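Local coordinates for superoxide dismutase [Mn/Fe] (Aeropyrum pernix, PDB 3AK2), which catalyses the dismutation of superoxide to hydrogen peroxide and dioxygen at a single metal centre that can work with either manganese or iron, at residues A45-E48 / K49-K52; G75-M78 / H79-W83; G98-A101 / D102-K106; K197-E200 / Q201-N205. All coordinates share one frame; numbering follows the deposited sequence.

All four contacts are local, each lying along one helix, and they follow one another in series down the chain. Contacts 1 and 2 belong to helices 25-54 and 62-82, the two arms of the alpha-hairpin domain, with centres 22 Å apart. Contact 2, whose centre lies about 4 Å from the centre of the chain, supplies the metal ligand H79, which shares the manganese with D165 and H169 of the C-terminal part. Contacts 3 and 4, on helices 98-108 and 192-205, have centres 13 Å apart and pack directly on each other beside the antiparallel sheet. I81 of contact 2 touches R198 of contact 4, so helix 62-82 and helix 192-205 meet directly. Contacts 1, 2 and 4 also touch a second subunit.

Contact 1. Residues A45-E48 / K49-K52; sequences AALE and KIEK
E48 and K52, one helical turn apart, send their chains out in nearly parallel courses, which brings OE2 of E48 to 3.9 Å from NZ of K52. That is a long salt bridge, and much of the touching is done by the aliphatic stems: CG of E48 lies 3.9 Å from CE of K52. With its CG anti to the backbone N (chi1 -176°), E48 swings toward the following turn; K52 has its own CG beside the backbone N and stretches out fully to come alongside. The CG of K52 also rests 3.4 Å from O of E48, over the same carbonyl that accepts the K52 backbone N-H.

A second, apolar meeting occurs elsewhere on the helix surface, where CD2 of L47 reaches CD1 of I50 at 4.1 Å and the two side chains cross obliquely. Behind both pairs, four successive backbone bonds from residue i+4 to i fix the spacing; the one from K52 N to E48 O measures 2.9 Å. E51 turns its carboxylate elsewhere, hydrogen-bonding through OE1 to OG of S3.

This segment lies near the end of helix 25-54, the first arm of the alpha hairpin. A46 and I50 pack on V65 of the second arm, helix 62-82, and A46 and L47 on its F69, while I50 also meets L117 of a second subunit.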
loop_
_atom_site.group_PDB
_atom_site.type_symbol
_atom_site.label_atom_id
_atom_site.label_comp_id
_atom_site.label_asym_id
_atom_site.label_seq_id
_atom_site.Cartn_x
_atom_site.Cartn_y
_atom_site.Cartn_z
ATOM N N ALA A 45 -4.525 -8.176 -20.519
ATOM C CA ALA A 45 -5.762 -8.765 -20.005
ATOM C C ALA A 45 -6.640 -7.701 -19.349
ATOM O O ALA A 45 -7.863 -7.715 -19.504
ATOM C CB ALA A 45 -5.457 -9.895 -19.026
ATOM N N ALA A 46 -6.023 -6.775 -18.621
ATOM C CA ALA A 46 -6.778 -5.687 -18.004
ATOM C C ALA A 46 -7.411 -4.783 -19.055
ATOM O O ALA A 46 -8.576 -4.402 -18.938
ATOM C CB ALA A 46 -5.900 -4.885 -17.073
ATOM N N LEU A 47 -6.653 -4.451 -20.096
ATOM C CA LEU A 47 -7.186 -3.603 -21.158
ATOM C C LEU A 47 -8.292 -4.295 -21.950
ATOM O O LEU A 47 -9.221 -3.641 -22.421
ATOM C CB LEU A 47 -6.071 -3.089 -22.075
ATOM C CG LEU A 47 -5.132 -2.046 -21.446
ATOM C CD1 LEU A 47 -4.073 -1.626 -22.442
ATOM C CD2 LEU A 47 -5.884 -0.824 -20.925
ATOM N N GLU A 48 -8.202 -5.616 -22.083
ATOM C CA GLU A 48 -9.256 -6.385 -22.739
ATOM C C GLU A 48 -10.571 -6.302 -21.961
ATOM O O GLU A 48 -11.648 -6.176 -22.557
ATOM C CB GLU A 48 -8.833 -7.840 -22.906
ATOM C CG GLU A 48 -9.831 -8.683 -23.674
ATOM C CD GLU A 48 -9.324 -10.079 -23.957
ATOM O OE1 GLU A 48 -8.566 -10.624 -23.124
ATOM O OE2 GLU A 48 -9.691 -10.632 -25.016
ATOM N N LYS A 49 -10.484 -6.369 -20.634
ATOM C CA LYS A 49 -11.659 -6.203 -19.783
ATOM C C LYS A 49 -12.283 -4.819 -19.926
ATOM O O LYS A 49 -13.508 -4.689 -20.008
ATOM C CB LYS A 49 -11.318 -6.499 -18.326
ATOM C CG LYS A 49 -11.037 -7.967 -18.078
ATOM C CD LYS A 49 -10.447 -8.220 -16.708
ATOM C CE LYS A 49 -9.899 -9.636 -16.630
ATOM N NZ LYS A 49 -9.246 -9.907 -15.324
ATOM N N ILE A 50 -11.446 -3.786 -19.961
ATOM C CA ILE A 50 -11.935 -2.429 -20.164
ATOM C C ILE A 50 -12.637 -2.322 -21.520
ATOM O O ILE A 50 -13.734 -1.765 -21.611
ATOM C CB ILE A 50 -10.805 -1.383 -19.997
ATOM C CG1 ILE A 50 -10.314 -1.388 -18.545
ATOM C CG2 ILE A 50 -11.290 0.015 -20.392
ATOM C CD1 ILE A 50 -9.034 -0.620 -18.286
ATOM N N GLU A 51 -12.028 -2.893 -22.556
ATOM C CA GLU A 51 -12.620 -2.908 -23.895
ATOM C C GLU A 51 -13.999 -3.581 -23.916
ATOM O O GLU A 51 -14.966 -3.014 -24.436
ATOM C CB GLU A 51 -11.671 -3.584 -24.888
ATOM C CG GLU A 51 -12.173 -3.607 -26.322
ATOM C CD GLU A 51 -11.179 -4.225 -27.286
ATOM O OE1 GLU A 51 -11.084 -3.727 -28.424
ATOM O OE2 GLU A 51 -10.490 -5.203 -26.914
ATOM N N LYS A 52 -14.088 -4.780 -23.349
ATOM C CA LYS A 52 -15.357 -5.509 -23.298
ATOM C C LYS A 52 -16.426 -4.751 -22.504
ATOM O O LYS A 52 -17.607 -4.756 -22.873
ATOM C CB LYS A 52 -15.145 -6.907 -22.721
ATOM C CG LYS A 52 -14.441 -7.873 -23.661
ATOM C CD LYS A 52 -14.212 -9.209 -22.981
ATOM C CE LYS A 52 -13.395 -10.141 -23.855
ATOM N NZ LYS A 52 -12.999 -11.372 -23.112
#

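Contact 2. Residues G75-M78 / H79-W83; sequences GHIM and HTIFW. With MN (manganese (II) ion), chain E.
H79 N donates to G75 O (3.1 Å) in the i+4-to-i pattern of an alpha helix, which T80, I81 and F82 continue toward the end of helix 62-82. The same G75 carbonyl also takes the side-chain ND1 of H79 at 2.7 Å, and the two donors approach from opposite faces of its plane. G75 O lies 4° out of the imidazole plane, and this bond together with the metal bond at NE2 holds the ring's rotation. CG of H79 stands beside its own backbone N (chi1 -71°), which folds the ring back along the helix toward G75 and leaves NE2 to bind manganese at 2.2 Å. The carbonyl is thus a second-shell group that orients a metal ligand; H31, D165, H169 and a water complete the site.

T80 doubles the load on H76 O in a similar way: its N and its OG1 both donate, each at 2.9 Å, OG1 from above the carbonyl plane. OG1 also lies 3.4 Å from CE1 of the H76 ring, whose ND1 is bonded to H36. A valine at T80 would probably leave H76 O with the backbone N-H alone and put a methyl group near the imidazole.

Around this turn, H76 packs on V40 and T80 on H36 of helix 25-54, whereas M78 and F82 face V163 on strand 159-165.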
loop_
_atom_site.group_PDB
_atom_site.type_symbol
_atom_site.label_atom_id
_atom_site.label_comp_id
_atom_site.label_asym_id
_atom_site.label_seq_id
_atom_site.Cartn_x
_atom_site.Cartn_y
_atom_site.Cartn_z
ATOM N N GLY A 75 4.923 -3.207 -14.059
ATOM C CA GLY A 75 5.908 -4.276 -14.185
ATOM C C GLY A 75 6.518 -4.275 -15.571
ATOM O O GLY A 75 7.733 -4.407 -15.741
ATOM N N HIS A 76 5.672 -4.105 -16.577
ATOM C CA HIS A 76 6.134 -4.077 -17.949
ATOM C C HIS A 76 7.124 -2.934 -18.204
ATOM O O HIS A 76 8.247 -3.172 -18.654
ATOM C CB HIS A 76 4.935 -4.014 -18.897
ATOM C CG HIS A 76 5.307 -3.873 -20.336
ATOM N ND1 HIS A 76 6.350 -4.567 -20.910
ATOM C CD2 HIS A 76 4.763 -3.123 -21.322
ATOM C CE1 HIS A 76 6.435 -4.248 -22.188
ATOM N NE2 HIS A 76 5.481 -3.377 -22.465
ATOM N N ILE A 77 6.733 -1.700 -17.909
ATOM C CA ILE A 77 7.632 -0.585 -18.196
ATOM C C ILE A 77 8.923 -0.631 -17.369
ATOM O O ILE A 77 9.996 -0.330 -17.885
ATOM C CB ILE A 77 6.923 0.780 -18.113
ATOM C CG1 ILE A 77 7.766 1.835 -18.839
ATOM C CG2 ILE A 77 6.577 1.156 -16.662
ATOM C CD1 ILE A 77 7.071 3.153 -19.023
ATOM N N MET A 78 8.829 -1.037 -16.104
ATOM C CA MET A 78 10.020 -1.108 -15.259
ATOM C C MET A 78 11.025 -2.127 -15.791
ATOM O O MET A 78 12.221 -1.842 -15.839
ATOM C CB MET A 78 9.671 -1.388 -13.791
ATOM C CG MET A 78 8.823 -0.308 -13.115
ATOM S SD MET A 78 9.643 1.296 -12.951
ATOM C CE MET A 78 10.804 0.947 -11.617
ATOM N N HIS A 79 10.555 -3.300 -16.216
ATOM C CA HIS A 79 11.471 -4.291 -16.802
ATOM C C HIS A 79 12.008 -3.841 -18.157
ATOM O O HIS A 79 13.158 -4.114 -18.493
ATOM C CB HIS A 79 10.825 -5.676 -16.892
ATOM C CG HIS A 79 10.639 -6.336 -15.562
ATOM N ND1 HIS A 79 9.575 -6.046 -14.735
ATOM C CD2 HIS A 79 11.388 -7.253 -14.904
ATOM C CE1 HIS A 79 9.676 -6.757 -13.626
ATOM N NE2 HIS A 79 10.767 -7.499 -13.702
ATOM N N THR A 80 11.178 -3.140 -18.923
ATOM C CA THR A 80 11.584 -2.594 -20.218
ATOM C C THR A 80 12.763 -1.627 -20.076
ATOM O O THR A 80 13.635 -1.586 -20.945
ATOM C CB THR A 80 10.382 -1.924 -20.918
ATOM O OG1 THR A 80 9.416 -2.927 -21.251
ATOM C CG2 THR A 80 10.796 -1.180 -22.190
ATOM N N ILE A 81 12.799 -0.873 -18.981
ATOM C CA ILE A 81 13.929 0.011 -18.690
ATOM C C ILE A 81 15.105 -0.789 -18.107
ATOM O O ILE A 81 16.265 -0.559 -18.467
ATOM C CB ILE A 81 13.508 1.154 -17.737
ATOM C CG1 ILE A 81 12.393 1.992 -18.376
ATOM C CG2 ILE A 81 14.712 2.021 -17.364
ATOM C CD1 ILE A 81 11.725 2.972 -17.427
ATOM N N PHE A 82 14.793 -1.746 -17.233
ATOM C CA PHE A 82 15.794 -2.565 -16.539
ATOM C C PHE A 82 16.783 -3.269 -17.479
ATOM O O PHE A 82 17.995 -3.223 -17.247
ATOM C CB PHE A 82 15.076 -3.578 -15.638
ATOM C CG PHE A 82 15.987 -4.423 -14.781
ATOM C CD1 PHE A 82 16.879 -3.842 -13.888
ATOM C CD2 PHE A 82 15.910 -5.814 -14.840
ATOM C CE1 PHE A 82 17.707 -4.638 -13.086
ATOM C CE2 PHE A 82 16.721 -6.617 -14.038
ATOM C CZ PHE A 82 17.624 -6.028 -13.163
ATOM N N TRP A 83 16.285 -3.910 -18.536
ATOM C CA TRP A 83 17.186 -4.688 -19.393
ATOM C C TRP A 83 18.268 -3.844 -20.093
ATOM O O TRP A 83 19.454 -4.146 -19.950
ATOM C CB TRP A 83 16.435 -5.550 -20.411
ATOM C CG TRP A 83 15.280 -6.349 -19.889
ATOM C CD1 TRP A 83 14.006 -6.337 -20.376
ATOM C CD2 TRP A 83 15.293 -7.310 -18.820
ATOM N NE1 TRP A 83 13.219 -7.218 -19.673
ATOM C CE2 TRP A 83 13.983 -7.834 -18.719
ATOM C CE3 TRP A 83 16.282 -7.789 -17.948
ATOM C CZ2 TRP A 83 13.630 -8.793 -17.772
ATOM C CZ3 TRP A 83 15.926 -8.747 -17.005
ATOM C CH2 TRP A 83 14.611 -9.237 -16.927
HETATM MN MN MN E . 11.574 -8.483 -11.898
HETATM O O HOH W 1 10.369 -7.308 -10.608
#

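Contact 3. Residues G98-A101 / D102-K106; sequences GRVA and DLIEK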
loop_
_atom_site.group_PDB
_atom_site.type_symbol
_atom_site.label_atom_id
_atom_site.label_comp_id
_atom_site.label_asym_id
_atom_site.label_seq_id
_atom_site.Cartn_x
_atom_site.Cartn_y
_atom_site.Cartn_z
ATOM N N GLY A 98 29.864 12.355 -18.997
ATOM C CA GLY A 98 28.818 13.172 -19.599
ATOM C C GLY A 98 27.900 13.894 -18.634
ATOM O O GLY A 98 28.312 14.296 -17.539
ATOM N N ARG A 99 26.646 14.049 -19.053
ATOM C CA ARG A 99 25.648 14.787 -18.285
ATOM C C ARG A 99 25.261 14.062 -16.997
ATOM O O ARG A 99 24.992 14.707 -15.982
ATOM C CB ARG A 99 24.405 15.079 -19.134
ATOM C CG ARG A 99 24.670 15.857 -20.432
ATOM C CD ARG A 99 25.167 17.288 -20.189
ATOM N NE ARG A 99 24.170 18.146 -19.545
ATOM C CZ ARG A 99 23.237 18.843 -20.192
ATOM N NH1 ARG A 99 22.384 19.595 -19.509
ATOM N NH2 ARG A 99 23.148 18.790 -21.516
ATOM N N VAL A 100 25.241 12.729 -17.044
ATOM C CA VAL A 100 24.962 11.911 -15.858
ATOM C C VAL A 100 25.986 12.198 -14.758
ATOM O O VAL A 100 25.612 12.487 -13.622
ATOM C CB VAL A 100 24.925 10.393 -16.190
ATOM C CG1 VAL A 100 24.927 9.548 -14.923
ATOM C CG2 VAL A 100 23.708 10.059 -17.029
ATOM N N ALA A 101 27.273 12.135 -15.100
ATOM C CA ALA A 101 28.331 12.437 -14.139
ATOM C C ALA A 101 28.233 13.869 -13.622
ATOM O O ALA A 101 28.457 14.119 -12.441
ATOM C CB ALA A 101 29.698 12.188 -14.743
ATOM N N ASP A 102 27.887 14.799 -14.508
ATOM C CA ASP A 102 27.768 16.204 -14.124
ATOM C C ASP A 102 26.687 16.416 -13.068
ATOM O O ASP A 102 26.926 17.063 -12.050
ATOM C CB ASP A 102 27.506 17.094 -15.339
ATOM C CG ASP A 102 27.463 18.563 -14.975
ATOM O OD1 ASP A 102 28.471 19.066 -14.433
ATOM O OD2 ASP A 102 26.421 19.205 -15.215
ATOM N N LEU A 103 25.499 15.868 -13.310
ATOM C CA LEU A 103 24.414 15.990 -12.340
ATOM C C LEU A 103 24.706 15.224 -11.052
ATOM O O LEU A 103 24.370 15.685 -9.963
ATOM C CB LEU A 103 23.074 15.566 -12.948
ATOM C CG LEU A 103 22.461 16.496 -14.000
ATOM C CD1 LEU A 103 21.077 16.007 -14.398
ATOM C CD2 LEU A 103 22.387 17.939 -13.508
ATOM N N ILE A 104 25.353 14.070 -11.171
ATOM C CA ILE A 104 25.749 13.306 -9.991
ATOM C C ILE A 104 26.717 14.110 -9.111
ATOM O O ILE A 104 26.604 14.099 -7.882
ATOM C CB ILE A 104 26.321 11.922 -10.372
ATOM C CG1 ILE A 104 25.180 10.967 -10.737
ATOM C CG2 ILE A 104 27.132 11.327 -9.233
ATOM C CD1 ILE A 104 25.644 9.643 -11.321
ATOM N N GLU A 105 27.643 14.824 -9.749
ATOM C CA GLU A 105 28.589 15.687 -9.043
ATOM C C GLU A 105 27.883 16.845 -8.334
ATOM O O GLU A 105 28.142 17.111 -7.159
ATOM C CB GLU A 105 29.652 16.223 -10.016
ATOM C CG GLU A 105 30.730 17.110 -9.378
ATOM C CD GLU A 105 31.567 16.394 -8.324
ATOM O OE1 GLU A 105 31.959 17.050 -7.334
ATOM O OE2 GLU A 105 31.839 15.183 -8.480
ATOM N N LYS A 106 26.979 17.509 -9.050
ATOM C CA LYS A 106 26.309 18.708 -8.544
ATOM C C LYS A 106 25.287 18.425 -7.450
ATOM O O LYS A 106 25.080 19.246 -6.553
ATOM C CB LYS A 106 25.634 19.453 -9.692
ATOM C CG LYS A 106 26.607 20.119 -10.638
ATOM C CD LYS A 106 25.895 20.627 -11.867
ATOM C CE LYS A 106 26.837 21.441 -12.728
ATOM N NZ LYS A 106 26.217 21.748 -14.042
#
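V100 and I104 form the packed side of helix 98-108, one turn apart, in the C-terminal domain of the iron/manganese superoxide dismutase fold. They run alongside each other in the same direction, CG1 of V100 reaching CD1 of I104 at 3.7 Å. CG1 of V100 sits anti to its backbone N (chi1 168°), leaning toward the next turn, where I104 extends to meet it. The stem of I104 also folds over the V100 carbonyl, with CG1 3.3 Å from V100 O. This apolar side faces inward: V100 touches W192 and L199 of helix 192-205, and I104 packs on L142 of strand 141-148. The carboxylate of E196 accepts the backbone N-H groups of R99 and V100, joining this helix to helix 192-205.

The solvent side is looser and carries the charged groups. R99, which also lies against L199 and L203, keeps its NE 5.0 Å from D102 OD2, too far for an ion pair, and E105 bends at chi2 and leads away from the preceding turn. D102 instead pairs with K106, whose extended chain comes up from one turn further on; NZ of K106 donates a hydrogen bond to the syn lone pair of OD2 of D102 at 2.8 Å, part of a salt bridge.

Contact 4. Residues K197-E200 / Q201-N205; sequences KRLE and QALNN
L203 N donates to L199 O at 2.8 Å, one of four successive i+4-to-i bonds that make K197-N205 the closing part of helix 192-205; the bonds of N204 and N205 to Q201 and A202 are weak, unlike that from N204 N to E200 O. Side chains then meet a turn apart. L199 and L203 cross at an angle, CG of L199 lying 3.8 Å from CD1 of L203. A chi1 of 179° carries the end of L199 back toward L203, while CG of L203, beside its own N, lies back over the L199 carbonyl at 3.4 Å from O. A serine at L203 would probably open a gap beside L199 and leave the isobutyl group of L199 freer to turn.

E200 and N204 meet loosely, the methylene CG of E200 4.1 Å from OD1 of N204, with carboxylate and amide planes 84° apart. R198 is drawn off in another direction: its NE forms a salt bridge with D194, and NH1 bonds to O of Y210 of a second subunit.

The leucine pair packs on F135 of strand 129-136 and on R99 of helix 98-108, an i to i+4 apolar stripe by which an amphipathic helix is seated against the antiparallel sheet of the C-terminal alpha+beta domain of iron/manganese superoxide dismutases.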
loop_
_atom_site.group_PDB
_atom_site.type_symbol
_atom_site.label_atom_id
_atom_site.label_comp_id
_atom_site.label_asym_id
_atom_site.label_seq_id
_atom_site.Cartn_x
_atom_site.Cartn_y
_atom_site.Cartn_z
ATOM N N LYS A 197 21.818 8.309 -22.454
ATOM C CA LYS A 197 20.843 8.534 -23.517
ATOM C C LYS A 197 19.448 8.836 -22.966
ATOM O O LYS A 197 18.737 9.690 -23.501
ATOM C CB LYS A 197 20.813 7.353 -24.486
ATOM C CG LYS A 197 22.010 7.320 -25.421
ATOM C CD LYS A 197 22.015 6.061 -26.273
ATOM C CE LYS A 197 23.027 6.158 -27.409
ATOM N NZ LYS A 197 24.410 6.469 -26.941
ATOM N N ARG A 198 19.073 8.154 -21.883
ATOM C CA ARG A 198 17.801 8.425 -21.208
ATOM C C ARG A 198 17.766 9.824 -20.601
ATOM O O ARG A 198 16.783 10.554 -20.761
ATOM C CB ARG A 198 17.503 7.356 -20.156
ATOM C CG ARG A 198 17.156 6.034 -20.794
ATOM C CD ARG A 198 16.870 4.917 -19.802
ATOM N NE ARG A 198 16.772 3.669 -20.551
ATOM C CZ ARG A 198 15.682 3.240 -21.180
ATOM N NH1 ARG A 198 14.548 3.927 -21.121
ATOM N NH2 ARG A 198 15.730 2.106 -21.865
ATOM N N LEU A 199 18.851 10.209 -19.935
ATOM C CA LEU A 199 18.950 11.553 -19.381
ATOM C C LEU A 199 18.871 12.623 -20.473
ATOM O O LEU A 199 18.200 13.640 -20.301
ATOM C CB LEU A 199 20.224 11.705 -18.551
ATOM C CG LEU A 199 20.453 13.086 -17.928
ATOM C CD1 LEU A 199 19.288 13.515 -17.047
ATOM C CD2 LEU A 199 21.737 13.109 -17.139
ATOM N N GLU A 200 19.547 12.382 -21.592
ATOM C CA GLU A 200 19.479 13.290 -22.735
ATOM C C GLU A 200 18.030 13.504 -23.176
ATOM O O GLU A 200 17.589 14.640 -23.357
ATOM C CB GLU A 200 20.320 12.757 -23.895
ATOM C CG GLU A 200 20.337 13.667 -25.117
ATOM C CD GLU A 200 20.699 12.942 -26.400
ATOM O OE1 GLU A 200 20.554 13.557 -27.475
ATOM O OE2 GLU A 200 21.125 11.766 -26.345
ATOM N N GLN A 201 17.286 12.411 -23.333
ATOM C CA GLN A 201 15.884 12.509 -23.721
ATOM C C GLN A 201 15.056 13.269 -22.687
ATOM O O GLN A 201 14.232 14.103 -23.051
ATOM C CB GLN A 201 15.283 11.126 -23.991
ATOM C CG GLN A 201 15.855 10.433 -25.227
ATOM C CD GLN A 201 15.803 11.299 -26.478
ATOM O OE1 GLN A 201 14.749 11.821 -26.852
ATOM N NE2 GLN A 201 16.947 11.450 -27.132
ATOM N N ALA A 202 15.300 12.995 -21.407
ATOM C CA ALA A 202 14.595 13.680 -20.320
ATOM C C ALA A 202 14.896 15.181 -20.272
ATOM O O ALA A 202 13.982 15.995 -20.117
ATOM C CB ALA A 202 14.904 13.017 -18.987
ATOM N N LEU A 203 16.168 15.540 -20.422
ATOM C CA LEU A 203 16.574 16.948 -20.466
ATOM C C LEU A 203 15.877 17.699 -21.599
ATOM O O LEU A 203 15.523 18.870 -21.448
ATOM C CB LEU A 203 18.093 17.077 -20.604
ATOM C CG LEU A 203 18.946 16.805 -19.359
ATOM C CD1 LEU A 203 20.361 16.424 -19.759
ATOM C CD2 LEU A 203 18.953 17.998 -18.412
ATOM N N ASN A 204 15.670 17.008 -22.719
ATOM C CA ASN A 204 15.037 17.589 -23.903
ATOM C C ASN A 204 13.509 17.612 -23.850
ATOM O O ASN A 204 12.889 18.513 -24.420
ATOM C CB ASN A 204 15.474 16.837 -25.171
ATOM C CG ASN A 204 16.944 17.050 -25.525
ATOM O OD1 ASN A 204 17.503 16.306 -26.335
ATOM N ND2 ASN A 204 17.568 18.060 -24.931
ATOM N N ASN A 205 12.911 16.633 -23.166
ATOM C CA ASN A 205 11.478 16.333 -23.322
ATOM C C ASN A 205 10.564 16.471 -22.092
ATOM O O ASN A 205 9.371 16.732 -22.244
ATOM C CB ASN A 205 11.297 14.917 -23.897
ATOM C CG ASN A 205 11.771 14.789 -25.338
ATOM O OD1 ASN A 205 12.804 14.174 -25.613
ATOM N ND2 ASN A 205 11.007 15.352 -26.266
#